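Local coordinates for protein aminoglycoside N(3)-acetyltransferase, AAC(3)-IVa (PDB 6MN3) that probably transfers an acetyl group from acetyl-CoA to N3 of 2-deoxystreptamine antibiotics such as gentamicin and apramycin, conferring resistance, and binds a zinc ion, at residues L123-P128 against Y185-H190; V147-N152 against R219-R224; T154-E159 against H190-F195; V164-P169 against D237-L242. All coordinates share one frame; numbering follows the deposited sequence.

Contact 1: residues L123-P128 against Y185-H190; sequences LPPHSP and YLENDH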
loop_
_atom_site.group_PDB
_atom_site.type_symbol
_atom_site.label_atom_id
_atom_site.label_comp_id
_atom_site.label_asym_id
_atom_site.label_seq_id
_atom_site.Cartn_x
_atom_site.Cartn_y
_atom_site.Cartn_z
ATOM N N LEU A 123 13.653 6.166 6.752
ATOM C CA LEU A 123 13.417 7.564 6.401
ATOM C C LEU A 123 13.940 7.822 4.995
ATOM O O LEU A 123 15.159 7.720 4.770
ATOM C CB LEU A 123 14.093 8.508 7.402
ATOM C CG LEU A 123 13.903 8.214 8.893
ATOM C CD1 LEU A 123 15.101 7.455 9.450
ATOM C CD2 LEU A 123 13.651 9.487 9.688
ATOM N N PRO A 124 13.087 8.157 4.010
ATOM C CA PRO A 124 11.624 8.301 4.040
ATOM C C PRO A 124 10.893 6.989 4.347
ATOM O O PRO A 124 11.516 5.930 4.285
ATOM C CB PRO A 124 11.297 8.792 2.621
ATOM C CG PRO A 124 12.555 9.412 2.136
ATOM C CD PRO A 124 13.638 8.553 2.704
ATOM N N PRO A 125 9.599 7.065 4.681
ATOM C CA PRO A 125 8.881 5.852 5.111
ATOM C C PRO A 125 8.914 4.707 4.110
ATOM O O PRO A 125 8.817 3.544 4.522
ATOM C CB PRO A 125 7.450 6.361 5.330
ATOM C CG PRO A 125 7.618 7.798 5.673
ATOM C CD PRO A 125 8.778 8.278 4.852
ATOM N N HIS A 126 9.045 4.987 2.815
ATOM C CA HIS A 126 8.989 3.923 1.818
ATOM C C HIS A 126 10.317 3.781 1.085
ATOM O O HIS A 126 10.358 3.733 -0.149
ATOM C CB HIS A 126 7.846 4.188 0.839
ATOM C CG HIS A 126 6.547 4.502 1.514
ATOM N ND1 HIS A 126 5.739 5.549 1.128
ATOM C CD2 HIS A 126 5.927 3.914 2.565
ATOM C CE1 HIS A 126 4.671 5.587 1.905
ATOM N NE2 HIS A 126 4.761 4.606 2.786
ATOM N N SER A 127 11.402 3.697 1.847
ATOM C CA SER A 127 12.748 3.590 1.306
ATOM C C SER A 127 13.011 2.168 0.823
ATOM O O SER A 127 12.193 1.267 1.025
ATOM C CB SER A 127 13.753 4.005 2.379
ATOM O OG SER A 127 13.998 2.940 3.280
ATOM N N PRO A 128 14.150 1.931 0.161
ATOM C CA PRO A 128 14.514 0.550 -0.203
ATOM C C PRO A 128 14.698 -0.384 0.986
ATOM O O PRO A 128 14.879 -1.591 0.776
ATOM C CB PRO A 128 15.826 0.725 -0.977
ATOM C CG PRO A 128 15.724 2.085 -1.561
ATOM C CD PRO A 128 14.988 2.917 -0.548
ATOM N N TYR A 185 12.682 14.244 8.817
ATOM C CA TYR A 185 13.303 13.705 7.616
ATOM C C TYR A 185 12.801 14.501 6.417
ATOM O O TYR A 185 12.006 15.433 6.557
ATOM C CB TYR A 185 13.004 12.208 7.463
ATOM C CG TYR A 185 11.531 11.871 7.543
ATOM C CD1 TYR A 185 10.768 11.733 6.392
ATOM C CD2 TYR A 185 10.902 11.695 8.771
ATOM C CE1 TYR A 185 9.421 11.428 6.460
ATOM C CE2 TYR A 185 9.554 11.393 8.847
ATOM C CZ TYR A 185 8.820 11.261 7.688
ATOM O OH TYR A 185 7.479 10.959 7.752
ATOM N N LEU A 186 13.272 14.130 5.229
ATOM C CA LEU A 186 12.837 14.751 3.981
ATOM C C LEU A 186 12.105 13.694 3.165
ATOM O O LEU A 186 12.730 12.770 2.635
ATOM C CB LEU A 186 14.025 15.329 3.214
ATOM C CG LEU A 186 14.737 16.502 3.893
ATOM C CD1 LEU A 186 15.926 16.962 3.066
ATOM C CD2 LEU A 186 13.771 17.654 4.140
ATOM N N GLU A 187 10.786 13.833 3.068
ATOM C CA GLU A 187 9.935 12.850 2.416
ATOM C C GLU A 187 9.450 13.365 1.069
ATOM O O GLU A 187 9.343 14.574 0.847
ATOM C CB GLU A 187 8.731 12.501 3.297
ATOM C CG GLU A 187 7.979 11.250 2.872
ATOM C CD GLU A 187 6.631 11.122 3.552
ATOM O OE1 GLU A 187 6.562 11.333 4.781
ATOM O OE2 GLU A 187 5.641 10.815 2.856
ATOM N N ASN A 188 9.155 12.428 0.171
ATOM C CA ASN A 188 8.593 12.747 -1.139
ATOM C C ASN A 188 7.076 12.566 -1.099
ATOM O O ASN A 188 6.510 11.609 -1.629
ATOM C CB ASN A 188 9.237 11.875 -2.212
ATOM C CG ASN A 188 9.296 10.415 -1.812
ATOM O OD1 ASN A 188 9.929 10.057 -0.818
ATOM N ND2 ASN A 188 8.629 9.561 -2.581
ATOM N N ASP A 189 6.415 13.517 -0.445
ATOM C CA ASP A 189 4.972 13.488 -0.270
ATOM C C ASP A 189 4.314 14.606 -1.069
ATOM O O ASP A 189 4.873 15.695 -1.225
ATOM C CB ASP A 189 4.591 13.616 1.209
ATOM C CG ASP A 189 3.298 12.897 1.545
ATOM O OD1 ASP A 189 3.199 12.334 2.655
ATOM O OD2 ASP A 189 2.382 12.890 0.696
ATOM N N HIS A 190 3.119 14.320 -1.572
ATOM C CA HIS A 190 2.321 15.288 -2.315
ATOM C C HIS A 190 0.867 14.831 -2.263
ATOM O O HIS A 190 0.507 13.941 -1.486
ATOM C CB HIS A 190 2.832 15.439 -3.751
ATOM C CG HIS A 190 3.246 14.146 -4.386
ATOM N ND1 HIS A 190 2.394 13.392 -5.162
ATOM C CD2 HIS A 190 4.423 13.477 -4.359
ATOM C CE1 HIS A 190 3.027 12.313 -5.587
ATOM N NE2 HIS A 190 4.260 12.341 -5.113
#
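Leu123 meets Tyr185 at the root of its side chain: branch CD2 of Leu123 comes 3.6 Å from CB of Tyr185, and the same methyl continues alongside CG and CD2 of the ring, approaching it at a slant. CG of Tyr185 is wedged between its own backbone N and carbonyl carbon (chi1 52°), a torsion that lays the ring back over the loop and lets it reach along three successive residues. A cis peptide bond precedes Pro124, whose ring crosses the end of the strand; CG of Pro124 touches the backbone O of Leu186 at 3.4 Å, and CB of Pro124 lies 3.9 Å from OD1 of Asn188. The amide N of Asn188 is turned elsewhere, onto Glu159 of helix 154-161. The loop 123-128, between helices 113-117 and 131-137, is thus laid against the last residues of strand 181-187, the second strand of the two-stranded antiparallel hairpin 168-187, just before that strand gives way to the zinc-binding loop. Pro125 sits at right angles to two side chains at once: CD of Pro125 is 3.6 Å from CE1 of Tyr185 and 3.7 Å from CG of Glu187. Beyond it Tyr185 OH donates to OE1 of Glu187 at 3.1 Å, meeting that oxygen nearly in line with its C-O bond, which ties the phenol to the extended glutamate beside CG of Pro125.

Contact 2: residues V147-N152 against R219-R224; sequences VGHDAN and RLIRSR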
loop_
_atom_site.group_PDB
_atom_site.type_symbol
_atom_site.label_atom_id
_atom_site.label_comp_id
_atom_site.label_asym_id
_atom_site.label_seq_id
_atom_site.Cartn_x
_atom_site.Cartn_y
_atom_site.Cartn_z
ATOM N N VAL A 147 -9.639 1.049 -4.355
ATOM C CA VAL A 147 -8.915 2.311 -4.305
ATOM C C VAL A 147 -8.129 2.461 -5.600
ATOM O O VAL A 147 -7.852 1.488 -6.304
ATOM C CB VAL A 147 -7.965 2.409 -3.089
ATOM C CG1 VAL A 147 -8.744 2.340 -1.786
ATOM C CG2 VAL A 147 -6.906 1.315 -3.146
ATOM N N GLY A 148 -7.774 3.707 -5.908
ATOM C CA GLY A 148 -6.985 4.018 -7.080
ATOM C C GLY A 148 -5.497 3.911 -6.812
ATOM O O GLY A 148 -5.049 3.424 -5.772
ATOM N N HIS A 149 -4.716 4.384 -7.781
ATOM C CA HIS A 149 -3.266 4.331 -7.649
ATOM C C HIS A 149 -2.717 5.395 -6.710
ATOM O O HIS A 149 -1.534 5.332 -6.359
ATOM C CB HIS A 149 -2.608 4.454 -9.022
ATOM C CG HIS A 149 -2.523 3.157 -9.762
ATOM N ND1 HIS A 149 -1.543 2.220 -9.511
ATOM C CD2 HIS A 149 -3.305 2.632 -10.735
ATOM C CE1 HIS A 149 -1.722 1.178 -10.302
ATOM N NE2 HIS A 149 -2.785 1.401 -11.054
ATOM N N ASP A 150 -3.540 6.359 -6.293
ATOM C CA ASP A 150 -3.093 7.331 -5.303
ATOM C C ASP A 150 -2.765 6.672 -3.971
ATOM O O ASP A 150 -2.059 7.272 -3.153
ATOM C CB ASP A 150 -4.156 8.415 -5.108
ATOM C CG ASP A 150 -5.482 7.856 -4.633
ATOM O OD1 ASP A 150 -5.755 6.664 -4.886
ATOM O OD2 ASP A 150 -6.253 8.611 -4.005
ATOM N N ALA A 151 -3.257 5.458 -3.738
ATOM C CA ALA A 151 -2.915 4.679 -2.557
ATOM C C ALA A 151 -1.851 3.626 -2.834
ATOM O O ALA A 151 -1.462 2.901 -1.913
ATOM C CB ALA A 151 -4.168 4.009 -1.986
ATOM N N ASN A 152 -1.376 3.522 -4.077
ATOM C CA ASN A 152 -0.335 2.565 -4.432
ATOM C C ASN A 152 0.999 2.984 -3.826
ATOM O O ASN A 152 1.796 3.667 -4.477
ATOM C CB ASN A 152 -0.219 2.437 -5.953
ATOM C CG ASN A 152 0.622 1.248 -6.379
ATOM O OD1 ASN A 152 1.286 0.613 -5.559
ATOM N ND2 ASN A 152 0.596 0.939 -7.672
ATOM N N ARG A 219 -7.766 -3.907 -8.820
ATOM C CA ARG A 219 -6.639 -3.851 -9.738
ATOM C C ARG A 219 -5.475 -4.611 -9.130
ATOM O O ARG A 219 -5.168 -4.438 -7.946
ATOM C CB ARG A 219 -6.241 -2.404 -10.040
ATOM C CG ARG A 219 -7.080 -1.773 -11.137
ATOM C CD ARG A 219 -6.879 -0.276 -11.208
ATOM N NE ARG A 219 -7.642 0.429 -10.186
ATOM C CZ ARG A 219 -8.041 1.692 -10.294
ATOM N NH1 ARG A 219 -7.754 2.388 -11.384
ATOM N NH2 ARG A 219 -8.732 2.254 -9.314
ATOM N N LEU A 220 -4.832 -5.450 -9.939
ATOM C CA LEU A 220 -3.757 -6.319 -9.476
ATOM C C LEU A 220 -2.562 -6.165 -10.403
ATOM O O LEU A 220 -2.670 -6.425 -11.606
ATOM C CB LEU A 220 -4.221 -7.776 -9.429
ATOM C CG LEU A 220 -3.168 -8.809 -9.033
ATOM C CD1 LEU A 220 -2.747 -8.621 -7.585
ATOM C CD2 LEU A 220 -3.710 -10.202 -9.264
ATOM N N ILE A 221 -1.428 -5.741 -9.846
ATOM C CA ILE A 221 -0.208 -5.489 -10.603
ATOM C C ILE A 221 0.965 -6.095 -9.848
ATOM O O ILE A 221 1.032 -6.012 -8.617
ATOM C CB ILE A 221 0.039 -3.980 -10.832
ATOM C CG1 ILE A 221 -1.261 -3.239 -11.162
ATOM C CG2 ILE A 221 1.066 -3.769 -11.930
ATOM C CD1 ILE A 221 -1.880 -2.523 -9.973
ATOM N N ARG A 222 1.892 -6.705 -10.587
ATOM C CA ARG A 222 3.134 -7.165 -9.982
ATOM C C ARG A 222 3.933 -5.975 -9.467
ATOM O O ARG A 222 4.073 -4.961 -10.158
ATOM C CB ARG A 222 3.958 -7.954 -10.994
ATOM C CG ARG A 222 3.564 -9.416 -11.119
ATOM C CD ARG A 222 4.230 -10.058 -12.327
ATOM N NE ARG A 222 5.585 -9.552 -12.537
ATOM C CZ ARG A 222 6.676 -10.103 -12.016
ATOM N NH1 ARG A 222 6.574 -11.183 -11.254
ATOM N NH2 ARG A 222 7.867 -9.575 -12.259
ATOM N N SER A 223 4.454 -6.100 -8.243
ATOM C CA SER A 223 5.225 -5.011 -7.651
ATOM C C SER A 223 6.399 -4.612 -8.538
ATOM O O SER A 223 6.714 -3.423 -8.665
ATOM C CB SER A 223 5.716 -5.409 -6.262
ATOM O OG SER A 223 6.629 -4.453 -5.754
ATOM N N ARG A 224 7.057 -5.591 -9.162
ATOM C CA ARG A 224 8.175 -5.277 -10.046
ATOM C C ARG A 224 7.720 -4.492 -11.271
ATOM O O ARG A 224 8.459 -3.630 -11.763
ATOM C CB ARG A 224 8.889 -6.561 -10.471
ATOM C CG ARG A 224 9.460 -7.363 -9.314
ATOM C CD ARG A 224 10.967 -7.206 -9.216
ATOM N NE ARG A 224 11.545 -8.093 -8.210
ATOM C CZ ARG A 224 11.884 -9.359 -8.434
ATOM N NH1 ARG A 224 11.703 -9.896 -9.633
ATOM N NH2 ARG A 224 12.405 -10.090 -7.458
HETATM O O HOH W 1 -9.061 -0.334 -7.805
#
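Arg219 reaches across to the backbone of Val147 with the end of its guanidinium: NH2 of Arg219 gives a weak, bent hydrogen bond to O of Val147 (3.2 Å, 133° at the hydrogen), and it also rests 3.3 Å from CA of Gly148. Water 1 doubles this link, accepting from NE of Arg219 at 2.9 Å, at the edge of the guanidinium plane, and probably donating to O of Val147 at 2.7 Å. Two residues along the strand, the delta methyl of Ile221 meets the imidazole of His149 from the opposite direction, CD1 to CE1 at 3.7 Å. Behind these contacts stand the groups that set them. The Arg219 chain is bent at its third torsion (chi3 -80°), which folds the guanidinium back toward the loop, and its NH1 forms a salt bridge with Asp199 of helix 197-204. His149 is held at both nitrogens: ND1 accepts from Asn152 ND2 at 3.1 Å, nearly straight at 164° and close to both the ring and amide planes, while NE2 bonds to Gln208 of strand 208-213. Asn152 in turn uses OD1 for a weak cap on Thr154 N at the start of helix 154-161. The contact joins the loop leaving strand 141-145, with its short 3-10 turn 149-151, to the neighbouring antiparallel strand 216-222 of the main mixed sheet. Because ND1 of His149 accepts from an amide, its ring proton probably lies on NE2, pointing to Gln208, and the imidazole is fixed in rotation as well as position.

Contact 3: residues T154-E159 against H190-F195; sequences TLHLAE and HCCERF. With ZN (zinc ion), chain D.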
loop_
_atom_site.group_PDB
_atom_site.type_symbol
_atom_site.label_atom_id
_atom_site.label_comp_id
_atom_site.label_asym_id
_atom_site.label_seq_id
_atom_site.Cartn_x
_atom_site.Cartn_y
_atom_site.Cartn_z
ATOM N N THR A 154 3.699 1.528 -3.370
ATOM C CA THR A 154 4.887 1.111 -4.111
ATOM C C THR A 154 5.377 2.205 -5.055
ATOM O O THR A 154 6.578 2.284 -5.344
ATOM C CB THR A 154 4.592 -0.184 -4.875
ATOM O OG1 THR A 154 4.235 -1.215 -3.944
ATOM C CG2 THR A 154 5.806 -0.642 -5.676
ATOM N N LEU A 155 4.476 3.073 -5.521
ATOM C CA LEU A 155 4.895 4.189 -6.362
ATOM C C LEU A 155 5.809 5.148 -5.609
ATOM O O LEU A 155 6.729 5.722 -6.204
ATOM C CB LEU A 155 3.672 4.927 -6.903
ATOM C CG LEU A 155 2.952 4.212 -8.048
ATOM C CD1 LEU A 155 1.714 4.980 -8.482
ATOM C CD2 LEU A 155 3.899 4.003 -9.222
ATOM N N HIS A 156 5.579 5.332 -4.306
ATOM C CA HIS A 156 6.484 6.156 -3.509
ATOM C C HIS A 156 7.878 5.545 -3.458
ATOM O O HIS A 156 8.882 6.267 -3.448
ATOM C CB HIS A 156 5.928 6.334 -2.097
ATOM C CG HIS A 156 4.884 7.399 -1.987
ATOM N ND1 HIS A 156 5.151 8.731 -2.220
ATOM C CD2 HIS A 156 3.570 7.330 -1.664
ATOM C CE1 HIS A 156 4.048 9.436 -2.047
ATOM N NE2 HIS A 156 3.073 8.609 -1.709
ATOM N N LEU A 157 7.958 4.214 -3.417
ATOM C CA LEU A 157 9.253 3.548 -3.488
ATOM C C LEU A 157 9.936 3.831 -4.820
ATOM O O LEU A 157 11.160 3.999 -4.878
ATOM C CB LEU A 157 9.075 2.044 -3.278
ATOM C CG LEU A 157 10.195 1.103 -3.734
ATOM C CD1 LEU A 157 11.463 1.321 -2.917
ATOM C CD2 LEU A 157 9.741 -0.346 -3.648
ATOM N N ALA A 158 9.153 3.902 -5.901
ATOM C CA ALA A 158 9.725 4.170 -7.215
ATOM C C ALA A 158 10.322 5.569 -7.283
ATOM O O ALA A 158 11.370 5.771 -7.906
ATOM C CB ALA A 158 8.661 3.984 -8.296
ATOM N N GLU A 159 9.668 6.547 -6.650
ATOM C CA GLU A 159 10.231 7.892 -6.594
ATOM C C GLU A 159 11.590 7.888 -5.909
ATOM O O GLU A 159 12.528 8.552 -6.366
ATOM C CB GLU A 159 9.281 8.835 -5.858
ATOM C CG GLU A 159 7.936 9.045 -6.523
ATOM C CD GLU A 159 7.001 9.873 -5.664
ATOM O OE1 GLU A 159 6.785 9.500 -4.491
ATOM O OE2 GLU A 159 6.493 10.902 -6.157
ATOM N N HIS A 190 3.119 14.320 -1.572
ATOM C CA HIS A 190 2.321 15.288 -2.315
ATOM C C HIS A 190 0.867 14.831 -2.263
ATOM O O HIS A 190 0.507 13.941 -1.486
ATOM C CB HIS A 190 2.832 15.439 -3.751
ATOM C CG HIS A 190 3.246 14.146 -4.386
ATOM N ND1 HIS A 190 2.394 13.392 -5.162
ATOM C CD2 HIS A 190 4.423 13.477 -4.359
ATOM C CE1 HIS A 190 3.027 12.313 -5.587
ATOM N NE2 HIS A 190 4.260 12.341 -5.113
ATOM N N CYS A 191 0.025 15.443 -3.100
ATOM C CA CYS A 191 -1.386 15.077 -3.130
ATOM C C CYS A 191 -1.611 13.666 -3.654
ATOM O O CYS A 191 -2.703 13.119 -3.467
ATOM C CB CYS A 191 -2.170 16.076 -3.981
ATOM S SG CYS A 191 -1.847 15.943 -5.751
ATOM N N CYS A 192 -0.614 13.076 -4.316
ATOM C CA CYS A 192 -0.649 11.715 -4.847
ATOM C C CYS A 192 -1.735 11.507 -5.895
ATOM O O CYS A 192 -1.941 10.375 -6.349
ATOM C CB CYS A 192 -0.809 10.678 -3.727
ATOM S SG CYS A 192 0.513 10.691 -2.496
ATOM N N GLU A 193 -2.437 12.569 -6.297
ATOM C CA GLU A 193 -3.491 12.425 -7.296
ATOM C C GLU A 193 -2.922 11.998 -8.642
ATOM O O GLU A 193 -3.539 11.199 -9.357
ATOM C CB GLU A 193 -4.264 13.737 -7.435
ATOM C CG GLU A 193 -5.291 13.971 -6.343
ATOM C CD GLU A 193 -5.789 15.401 -6.311
ATOM O OE1 GLU A 193 -5.082 16.269 -5.756
ATOM O OE2 GLU A 193 -6.888 15.661 -6.846
ATOM N N ARG A 194 -1.745 12.512 -9.002
ATOM C CA ARG A 194 -1.121 12.180 -10.276
ATOM C C ARG A 194 -0.608 10.750 -10.331
ATOM O O ARG A 194 -0.112 10.333 -11.384
ATOM C CB ARG A 194 0.022 13.154 -10.569
ATOM C CG ARG A 194 -0.417 14.608 -10.655
ATOM C CD ARG A 194 -0.532 15.065 -12.099
ATOM N NE ARG A 194 0.771 15.128 -12.754
ATOM C CZ ARG A 194 0.962 15.557 -13.997
ATOM N NH1 ARG A 194 -0.069 15.965 -14.725
ATOM N NH2 ARG A 194 2.183 15.579 -14.513
ATOM N N PHE A 195 -0.703 9.994 -9.233
ATOM C CA PHE A 195 -0.405 8.568 -9.286
ATOM C C PHE A 195 -1.347 7.828 -10.225
ATOM O O PHE A 195 -1.003 6.740 -10.700
ATOM C CB PHE A 195 -0.487 7.949 -7.889
ATOM C CG PHE A 195 0.741 8.166 -7.049
ATOM C CD1 PHE A 195 1.784 8.955 -7.504
ATOM C CD2 PHE A 195 0.849 7.575 -5.800
ATOM C CE1 PHE A 195 2.914 9.154 -6.728
ATOM C CE2 PHE A 195 1.975 7.767 -5.019
ATOM C CZ PHE A 195 3.008 8.558 -5.484
HETATM ZN ZN ZN D . -1.009 17.926 -6.671
#
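Phe195 packs against helix 154-161, with Leu155 over one ring face and His156 at its edge. Its CB lies 3.7 Å from Leu155 CD1, and the same methyl continues over CG, CD1 and CD2 of the ring. Farther out, CB of Leu155 sits above the ring face, a CH-pi contact 3.9 Å from the Phe195 centroid and 15° off the normal; CB of Cys192 covers the opposite face. CE1 of Phe195 lies 4.0 Å from Glu159 OE2 and at the edge of the His190 ring, while CE2 comes 3.6 Å from NE2 of His156. At the tip CZ lies over the centre of the His156 imidazole, so the phenyl presents its edge to the histidine face in a T-shaped pair with planes at 66°. CZ also approaches OE1 of Glu159, to which His156 ND1 donates weakly at 2.9 Å. NE2 of His190 donates to the syn lone pair of Glu159 OE2 at 2.9 Å. ND1 of His190 accepts from the backbone N of Cys192, holding the turn in which Cys191 SG binds the zinc ion together with His243, Cys249 and Cys252. Glu159 has further partners, Asn188 on OE1 and probably Tyr166 on OE2. Cys192 SG stands at the imidazole edge, 3.4 Å from His156 NE2. Cys192, His156 and Glu159 are therefore arranged as in a charge relay, with Phe195 packed on the imidazole face and the weak bond to Glu159 helping to orient it; this is consistent with a Cys-His-Glu catalytic triad, though such a role is unproven here.

Contact 4: residues V164-P169 against D237-L242; sequences VPYGVP and DPLIFL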
loop_
_atom_site.group_PDB
_atom_site.type_symbol
_atom_site.label_atom_id
_atom_site.label_comp_id
_atom_site.label_asym_id
_atom_site.label_seq_id
_atom_site.Cartn_x
_atom_site.Cartn_y
_atom_site.Cartn_z
ATOM N N VAL A 164 14.300 11.012 -6.658
ATOM C CA VAL A 164 13.418 12.093 -7.106
ATOM C C VAL A 164 13.866 13.403 -6.471
ATOM O O VAL A 164 14.354 13.400 -5.322
ATOM C CB VAL A 164 11.954 11.759 -6.759
ATOM C CG1 VAL A 164 11.593 12.176 -5.333
ATOM C CG2 VAL A 164 11.000 12.351 -7.789
ATOM N N PRO A 165 13.780 14.540 -7.171
ATOM C CA PRO A 165 14.386 15.769 -6.632
ATOM C C PRO A 165 13.624 16.388 -5.473
ATOM O O PRO A 165 14.251 17.008 -4.606
ATOM C CB PRO A 165 14.416 16.713 -7.845
ATOM C CG PRO A 165 14.242 15.829 -9.039
ATOM C CD PRO A 165 13.369 14.707 -8.576
ATOM N N TYR A 166 12.301 16.256 -5.426
ATOM C CA TYR A 166 11.533 16.949 -4.403
ATOM C C TYR A 166 11.585 16.206 -3.073
ATOM O O TYR A 166 11.703 14.977 -3.022
ATOM C CB TYR A 166 10.080 17.139 -4.841
ATOM C CG TYR A 166 9.434 15.935 -5.486
ATOM C CD1 TYR A 166 8.959 14.880 -4.718
ATOM C CD2 TYR A 166 9.277 15.864 -6.863
ATOM C CE1 TYR A 166 8.358 13.783 -5.306
ATOM C CE2 TYR A 166 8.675 14.775 -7.458
ATOM C CZ TYR A 166 8.217 13.735 -6.675
ATOM O OH TYR A 166 7.622 12.643 -7.265
ATOM N N GLY A 167 11.496 16.972 -1.988
ATOM C CA GLY A 167 11.524 16.422 -0.648
ATOM C C GLY A 167 11.129 17.439 0.402
ATOM O O GLY A 167 11.904 18.348 0.719
ATOM N N VAL A 168 9.924 17.303 0.947
ATOM C CA VAL A 168 9.412 18.233 1.951
ATOM C C VAL A 168 9.715 17.680 3.339
ATOM O O VAL A 168 9.772 16.454 3.520
ATOM C CB VAL A 168 7.907 18.485 1.764
ATOM C CG1 VAL A 168 7.652 19.182 0.437
ATOM C CG2 VAL A 168 7.132 17.180 1.842
ATOM N N PRO A 169 9.927 18.535 4.343
ATOM C CA PRO A 169 10.282 18.042 5.682
ATOM C C PRO A 169 9.052 17.574 6.450
ATOM O O PRO A 169 8.099 18.331 6.644
ATOM C CB PRO A 169 10.931 19.263 6.346
ATOM C CG PRO A 169 10.303 20.430 5.666
ATOM C CD PRO A 169 10.018 20.003 4.249
ATOM N N ASP A 237 10.721 12.239 -16.874
ATOM C CA ASP A 237 10.296 13.435 -16.148
ATOM C C ASP A 237 10.367 13.129 -14.658
ATOM O O ASP A 237 9.496 12.426 -14.119
ATOM C CB ASP A 237 8.889 13.869 -16.554
ATOM C CG ASP A 237 8.563 15.292 -16.121
ATOM O OD1 ASP A 237 9.031 15.721 -15.045
ATOM O OD2 ASP A 237 7.831 15.983 -16.859
ATOM N N PRO A 238 11.388 13.631 -13.960
ATOM C CA PRO A 238 11.442 13.436 -12.501
ATOM C C PRO A 238 10.266 14.052 -11.766
ATOM O O PRO A 238 9.976 13.641 -10.636
ATOM C CB PRO A 238 12.767 14.106 -12.105
ATOM C CG PRO A 238 13.572 14.147 -13.367
ATOM C CD PRO A 238 12.576 14.331 -14.471
ATOM N N LEU A 239 9.577 15.022 -12.368
ATOM C CA LEU A 239 8.412 15.659 -11.767
ATOM C C LEU A 239 7.118 15.243 -12.461
ATOM O O LEU A 239 6.184 16.040 -12.575
ATOM C CB LEU A 239 8.566 17.180 -11.791
ATOM C CG LEU A 239 9.947 17.713 -11.406
ATOM C CD1 LEU A 239 9.991 19.229 -11.509
ATOM C CD2 LEU A 239 10.333 17.256 -10.005
ATOM N N ILE A 240 7.053 13.994 -12.930
ATOM C CA ILE A 240 5.864 13.519 -13.633
ATOM C C ILE A 240 4.671 13.427 -12.689
ATOM O O ILE A 240 3.524 13.658 -13.096
ATOM C CB ILE A 240 6.158 12.168 -14.317
ATOM C CG1 ILE A 240 4.921 11.642 -15.050
ATOM C CG2 ILE A 240 6.651 11.142 -13.305
ATOM C CD1 ILE A 240 4.647 12.338 -16.362
ATOM N N PHE A 241 4.911 13.107 -11.420
ATOM C CA PHE A 241 3.853 12.957 -10.432
ATOM C C PHE A 241 3.445 14.274 -9.783
ATOM O O PHE A 241 2.575 14.271 -8.907
ATOM C CB PHE A 241 4.289 11.969 -9.344
ATOM C CG PHE A 241 4.423 10.551 -9.826
ATOM C CD1 PHE A 241 3.527 10.029 -10.745
ATOM C CD2 PHE A 241 5.441 9.739 -9.354
ATOM C CE1 PHE A 241 3.647 8.723 -11.185
ATOM C CE2 PHE A 241 5.566 8.434 -9.791
ATOM C CZ PHE A 241 4.667 7.925 -10.708
ATOM N N LEU A 242 4.047 15.391 -10.183
ATOM C CA LEU A 242 3.766 16.690 -9.585
ATOM C C LEU A 242 2.740 17.438 -10.424
ATOM O O LEU A 242 2.893 17.555 -11.646
ATOM C CB LEU A 242 5.041 17.524 -9.460
ATOM C CG LEU A 242 6.088 17.079 -8.439
ATOM C CD1 LEU A 242 7.049 18.223 -8.154
ATOM C CD2 LEU A 242 5.428 16.588 -7.157
HETATM O O HOH W 2 7.574 12.898 -10.251
#
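The ring of Tyr166 is sandwiched: Leu242 CD2 covers one face in a CH-pi contact, 4.0 Å from the Tyr166 centroid, and Val164 CG1, from the ring's own segment, sits over the other. At the ring's edge CD2 of Leu239 comes 3.6 Å from CD2 of Tyr166, and water 2 lies near the ring plane at the hydroxyl end. Tyr166 OH in turn stands at the edge of the Phe241 ring. The partners come from two type I turns, Asp237-Ile240 and Leu239-Leu242, which follow helix 223-236 and pack the run toward zinc ligand His243 against the approach to strand 168-174. CG of Tyr166 is tucked between its backbone N and carbonyl carbon (chi1 44°), which swings the ring across toward both leucines. At the exposed end of the contact Pro165 and Pro238 cross at about a right angle, CD of Pro165 to CB of Pro238 at 3.6 Å. Water 2 links the segments, donating to Tyr166 OH at 3.0 Å and accepting from Phe241 N at 2.9 Å; the hydroxyl probably also hydrogen-bonds to Glu159 of helix 154-161. Starting the first turn, OD1 of Asp237 accepts from Leu239 N at 2.8 Å, an Asx turn.

In the fold
From the N terminus, the first segments of contacts 1 to 4 come in order, from loop 123-128 to residues 164-169. Contact 1 closes first, at the end of strand 181-187, and shares His190 with contact 3, which closes in the adjoining loop. Contact 3 is nested within the loop that contact 2 closes on strand 216-222; contact 4 closes last, after helix 223-236. Contact 1 crosses the other three, and contact 4 crosses contacts 2 and 3. Contact 2 ties the loop after strand 141-145 to the main sheet, whereas contacts 1 and 4 meet at the two-stranded hairpin. Contact 3 touches contacts 1 and 4 through Glu159, contact 4 also through Arg194 to Ile240 O, and contact 2 where Phe195 CB packs on His149 O.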